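Local coordinates for acetylated cis-Golgi protein, involved in ER-to-Golgi transport (Saccharomyces cerevisiae, PDB 6G8Y), which probably helps tether and organise early Golgi membranes in ER-to-Golgi transport, through a GRASP-type PDZ domain of the kind that binds golgins, at residues Phe31-Val36 with Thr83-Tyr88. Numbering follows the deposited sequence.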
ATOM      1  N   PHE A  31     -11.889   9.893   3.560  1.00 55.46           N
ATOM      2  CA  PHE A  31     -11.565   8.545   3.063  1.00 51.95           C
ATOM      3  C   PHE A  31     -10.095   8.278   3.351  1.00 49.04           C
ATOM      4  O   PHE A  31      -9.254   9.130   3.070  1.00 41.32           O
ATOM      5  CB  PHE A  31     -11.802   8.424   1.553  1.00 57.11           C
ATOM      6  CG  PHE A  31     -13.256   8.425   1.152  1.00 65.47           C
ATOM      7  CD1 PHE A  31     -14.143   7.488   1.686  1.00 65.28           C
ATOM      8  CD2 PHE A  31     -13.736   9.346   0.215  1.00 71.82           C
ATOM      9  CE1 PHE A  31     -15.483   7.482   1.311  1.00 70.32           C
ATOM     10  CE2 PHE A  31     -15.074   9.342  -0.167  1.00 74.35           C
ATOM     11  CZ  PHE A  31     -15.949   8.409   0.382  1.00 73.28           C
ATOM     12  N   PHE A  32      -9.791   7.100   3.899  1.00 35.14           N
ATOM     13  CA  PHE A  32      -8.415   6.760   4.306  1.00 31.97           C
ATOM     14  C   PHE A  32      -8.001   5.434   3.696  1.00 23.63           C
ATOM     15  O   PHE A  32      -8.210   4.368   4.264  1.00 19.98           O
ATOM     16  CB  PHE A  32      -8.339   6.763   5.822  1.00 36.56           C
ATOM     17  CG  PHE A  32      -8.808   8.051   6.412  1.00 42.20           C
ATOM     18  CD1 PHE A  32      -8.025   9.190   6.303  1.00 41.63           C
ATOM     19  CD2 PHE A  32     -10.072   8.150   7.001  1.00 46.58           C
ATOM     20  CE1 PHE A  32      -8.469  10.403   6.809  1.00 52.63           C
ATOM     21  CE2 PHE A  32     -10.518   9.357   7.517  1.00 46.24           C
ATOM     22  CZ  PHE A  32      -9.718  10.485   7.420  1.00 46.91           C
ATOM     23  N   ASP A  33      -7.439   5.529   2.502  1.00 19.02           N
ATOM     24  CA  ASP A  33      -7.197   4.386   1.632  1.00 18.92           C
ATOM     25  C   ASP A  33      -5.724   4.000   1.760  1.00 17.96           C
ATOM     26  O   ASP A  33      -4.850   4.646   1.183  1.00 17.94           O
ATOM     27  CB  ASP A  33      -7.528   4.747   0.187  1.00 19.17           C
ATOM     28  CG  ASP A  33      -9.028   4.856  -0.083  1.00 22.19           C
ATOM     29  OD1 ASP A  33      -9.827   4.221   0.622  1.00 26.69           O
ATOM     30  OD2 ASP A  33      -9.402   5.564  -1.050  1.00 25.47           O
ATOM     31  N   TYR A  34      -5.454   2.944   2.518  1.00 15.69           N
ATOM     32  CA  TYR A  34      -4.084   2.464   2.696  1.00 14.94           C
ATOM     33  C   TYR A  34      -3.735   1.525   1.549  1.00 13.69           C
ATOM     34  O   TYR A  34      -4.558   0.710   1.134  1.00 15.19           O
ATOM     35  CB  TYR A  34      -3.957   1.671   3.993  1.00 17.77           C
ATOM     36  CG  TYR A  34      -3.854   2.526   5.206  1.00 21.41           C
ATOM     37  CD1 TYR A  34      -2.633   3.113   5.546  1.00 22.73           C
ATOM     38  CD2 TYR A  34      -4.944   2.718   6.042  1.00 27.47           C
ATOM     39  CE1 TYR A  34      -2.497   3.878   6.679  1.00 30.38           C
ATOM     40  CE2 TYR A  34      -4.822   3.502   7.188  1.00 33.75           C
ATOM     41  CZ  TYR A  34      -3.589   4.071   7.498  1.00 37.59           C
ATOM     42  OH  TYR A  34      -3.430   4.837   8.623  1.00 37.65           O
ATOM     43  N   ILE A  35      -2.502   1.640   1.048  1.00 13.53           N
ATOM     44  CA  ILE A  35      -1.966   0.624   0.153  1.00 13.25           C
ATOM     45  C   ILE A  35      -1.532  -0.562   0.988  1.00 13.57           C
ATOM     46  O   ILE A  35      -0.642  -0.448   1.827  1.00 16.05           O
ATOM     47  CB  ILE A  35      -0.737   1.111  -0.636  1.00 15.45           C
ATOM     48  CG1 ILE A  35      -1.028   2.388  -1.399  1.00 19.61           C
ATOM     49  CG2 ILE A  35      -0.254   0.025  -1.574  1.00 15.42           C
ATOM     50  CD1 ILE A  35      -2.321   2.354  -2.128  1.00 18.76           C
ATOM     51  N   VAL A  36      -2.165  -1.698   0.736  1.00 12.96           N
ATOM     52  CA  VAL A  36      -1.828  -2.942   1.432  1.00 13.93           C
ATOM     53  C   VAL A  36      -1.087  -3.954   0.559  1.00 13.31           C
ATOM     54  O   VAL A  36      -0.492  -4.905   1.067  1.00 15.52           O
ATOM     55  CB  VAL A  36      -3.079  -3.553   2.111  1.00 15.94           C
ATOM     56  CG1 VAL A  36      -3.573  -2.606   3.197  1.00 17.65           C
ATOM     57  CG2 VAL A  36      -4.188  -3.876   1.131  1.00 16.19           C
ATOM     58  N   THR A  83     -13.211  -2.188   3.508  1.00 29.23           N
ATOM     59  CA  THR A  83     -13.338  -2.960   2.273  1.00 29.89           C
ATOM     60  C   THR A  83     -12.045  -2.870   1.480  1.00 26.32           C
ATOM     61  O   THR A  83     -11.327  -1.853   1.531  1.00 27.63           O
ATOM     62  CB  THR A  83     -14.481  -2.445   1.374  1.00 33.08           C
ATOM     63  OG1 THR A  83     -14.327  -1.037   1.160  1.00 35.21           O
ATOM     64  CG2 THR A  83     -15.848  -2.700   2.014  1.00 36.06           C
ATOM     65  N   PHE A  84     -11.766  -3.943   0.753  1.00 24.66           N
ATOM     66  CA  PHE A  84     -10.655  -3.991  -0.210  1.00 23.05           C
ATOM     67  C   PHE A  84     -11.121  -3.621  -1.605  1.00 24.69           C
ATOM     68  O   PHE A  84     -12.219  -3.986  -2.006  1.00 24.93           O
ATOM     69  CB  PHE A  84     -10.078  -5.396  -0.300  1.00 23.93           C
ATOM     70  CG  PHE A  84      -9.457  -5.896   0.970  1.00 25.10           C
ATOM     71  CD1 PHE A  84     -10.216  -6.595   1.916  1.00 29.15           C
ATOM     72  CD2 PHE A  84      -8.099  -5.688   1.225  1.00 26.35           C
ATOM     73  CE1 PHE A  84      -9.628  -7.077   3.075  1.00 29.21           C
ATOM     74  CE2 PHE A  84      -7.510  -6.185   2.384  1.00 26.37           C
ATOM     75  CZ  PHE A  84      -8.280  -6.860   3.319  1.00 29.81           C
ATOM     76  N   ARG A  85     -10.280  -2.917  -2.360  1.00 19.53           N
ATOM     77  CA  ARG A  85     -10.498  -2.767  -3.798  1.00 19.81           C
ATOM     78  C   ARG A  85      -9.151  -2.667  -4.490  1.00 16.64           C
ATOM     79  O   ARG A  85      -8.116  -2.496  -3.837  1.00 17.65           O
ATOM     80  CB  ARG A  85     -11.315  -1.524  -4.148  1.00 19.91           C
ATOM     81  CG  ARG A  85     -10.629  -0.189  -3.851  1.00 20.53           C
ATOM     82  CD  ARG A  85     -11.492   0.987  -4.297  1.00 22.08           C
ATOM     83  NE  ARG A  85     -10.714   2.226  -4.319  1.00 20.73           N
ATOM     84  CZ  ARG A  85     -10.405   2.982  -3.262  1.00 19.98           C
ATOM     85  NH1 ARG A  85     -10.821   2.662  -2.032  1.00 21.72           N
ATOM     86  NH2 ARG A  85      -9.648   4.053  -3.445  1.00 21.54           N
ATOM     87  N   ASP A  86      -9.188  -2.730  -5.811  1.00 15.54           N
ATOM     88  CA  ASP A  86      -7.986  -2.592  -6.608  1.00 15.72           C
ATOM     89  C   ASP A  86      -8.058  -1.330  -7.420  1.00 16.34           C
ATOM     90  O   ASP A  86      -9.069  -1.058  -8.068  1.00 18.47           O
ATOM     91  CB  ASP A  86      -7.838  -3.739  -7.593  1.00 17.40           C
ATOM     92  CG  ASP A  86      -7.690  -5.075  -6.930  1.00 20.10           C
ATOM     93  OD1 ASP A  86      -7.151  -5.167  -5.813  1.00 21.20           O
ATOM     94  OD2 ASP A  86      -8.130  -6.059  -7.557  1.00 23.78           O
ATOM     95  N   GLU A  87      -6.993  -0.544  -7.375  1.00 14.24           N
ATOM     96  CA  GLU A  87      -6.811   0.565  -8.302  1.00 14.78           C
ATOM     97  C   GLU A  87      -5.699   0.209  -9.278  1.00 12.71           C
ATOM     98  O   GLU A  87      -4.940  -0.731  -9.031  1.00 13.19           O
ATOM     99  CB  GLU A  87      -6.464   1.861  -7.552  1.00 15.85           C
ATOM    100  CG  GLU A  87      -7.543   2.413  -6.612  1.00 16.85           C
ATOM    101  CD  GLU A  87      -8.702   3.155  -7.273  1.00 18.65           C
ATOM    102  OE1 GLU A  87      -8.725   3.372  -8.490  1.00 18.71           O
ATOM    103  OE2 GLU A  87      -9.621   3.542  -6.516  1.00 23.39           O
ATOM    104  N   TYR A  88      -5.609   0.964 -10.361  1.00 12.82           N
ATOM    105  CA  TYR A  88      -4.649   0.720 -11.429  1.00 13.37           C
ATOM    106  C   TYR A  88      -3.945   2.010 -11.742  1.00 15.21           C
ATOM    107  O   TYR A  88      -4.586   3.051 -11.869  1.00 17.92           O
ATOM    108  CB  TYR A  88      -5.371   0.181 -12.661  1.00 13.81           C
ATOM    109  CG  TYR A  88      -5.887  -1.196 -12.430  1.00 13.59           C
ATOM    110  CD1 TYR A  88      -5.065  -2.315 -12.578  1.00 15.64           C
ATOM    111  CD2 TYR A  88      -7.182  -1.399 -12.005  1.00 13.80           C
ATOM    112  CE1 TYR A  88      -5.536  -3.586 -12.337  1.00 15.72           C
ATOM    113  CE2 TYR A  88      -7.665  -2.670 -11.750  1.00 14.83           C
ATOM    114  CZ  TYR A  88      -6.835  -3.760 -11.935  1.00 15.34           C
ATOM    115  OH  TYR A  88      -7.294  -5.039 -11.684  1.00 18.47           O
TER
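Arg85 reaches across to Asp33 with both terminal nitrogens. Arg85 NH2 gives the stronger bond of the salt bridge, 2.8 Å to Asp33 OD2; from Arg85 NH1 to Asp33 OD1 the distance is 3.2 Å, a nearly straight but weak bond. The pairing is not the coplanar bidentate kind, since the carboxylate and guanidinium planes stand 67° apart: OD2 lies within the guanidinium plane, yet NH2 approaches it from above the carboxylate. Glu87, two residues along the same strand, holds the side of the guanidinium with a single oxygen. Its OE2 accepts from Arg85 NE at 2.8 Å and from Arg85 NH2 at 3.1 Å, so NH2 is shared between two acids, and these bonds together with the one to Asp33 restrict the turning of the guanidinium. With an alanine here in place of Arg85, Asp33 and Glu87, whose OD2 and OE2 are 5.8 Å apart, would probably lose the positive charge they share. Strands 33-38 and 83-90 are not paired directly in this PDZ-domain sheet; strand 71-78 lies between them, antiparallel to both, and the network spans it. Arg85 sets out with CG between its backbone N and carbonyl carbon (chi1 66°), then runs extended to NE, which carries the guanidinium over to Asp33. A second, apolar touch brings Val36 CG2 to the edge of the Phe84 ring, 4.2 Å from Phe84 CE2. Trp77 of the middle strand meets both Val36 and Phe84, while Met6 and Leu10 of helix 2-10 pack on Val36. Ser78 OG is weakly hydrogen-bonded with Asp33 OD1, and Trp20 touches both Arg85 and Glu87.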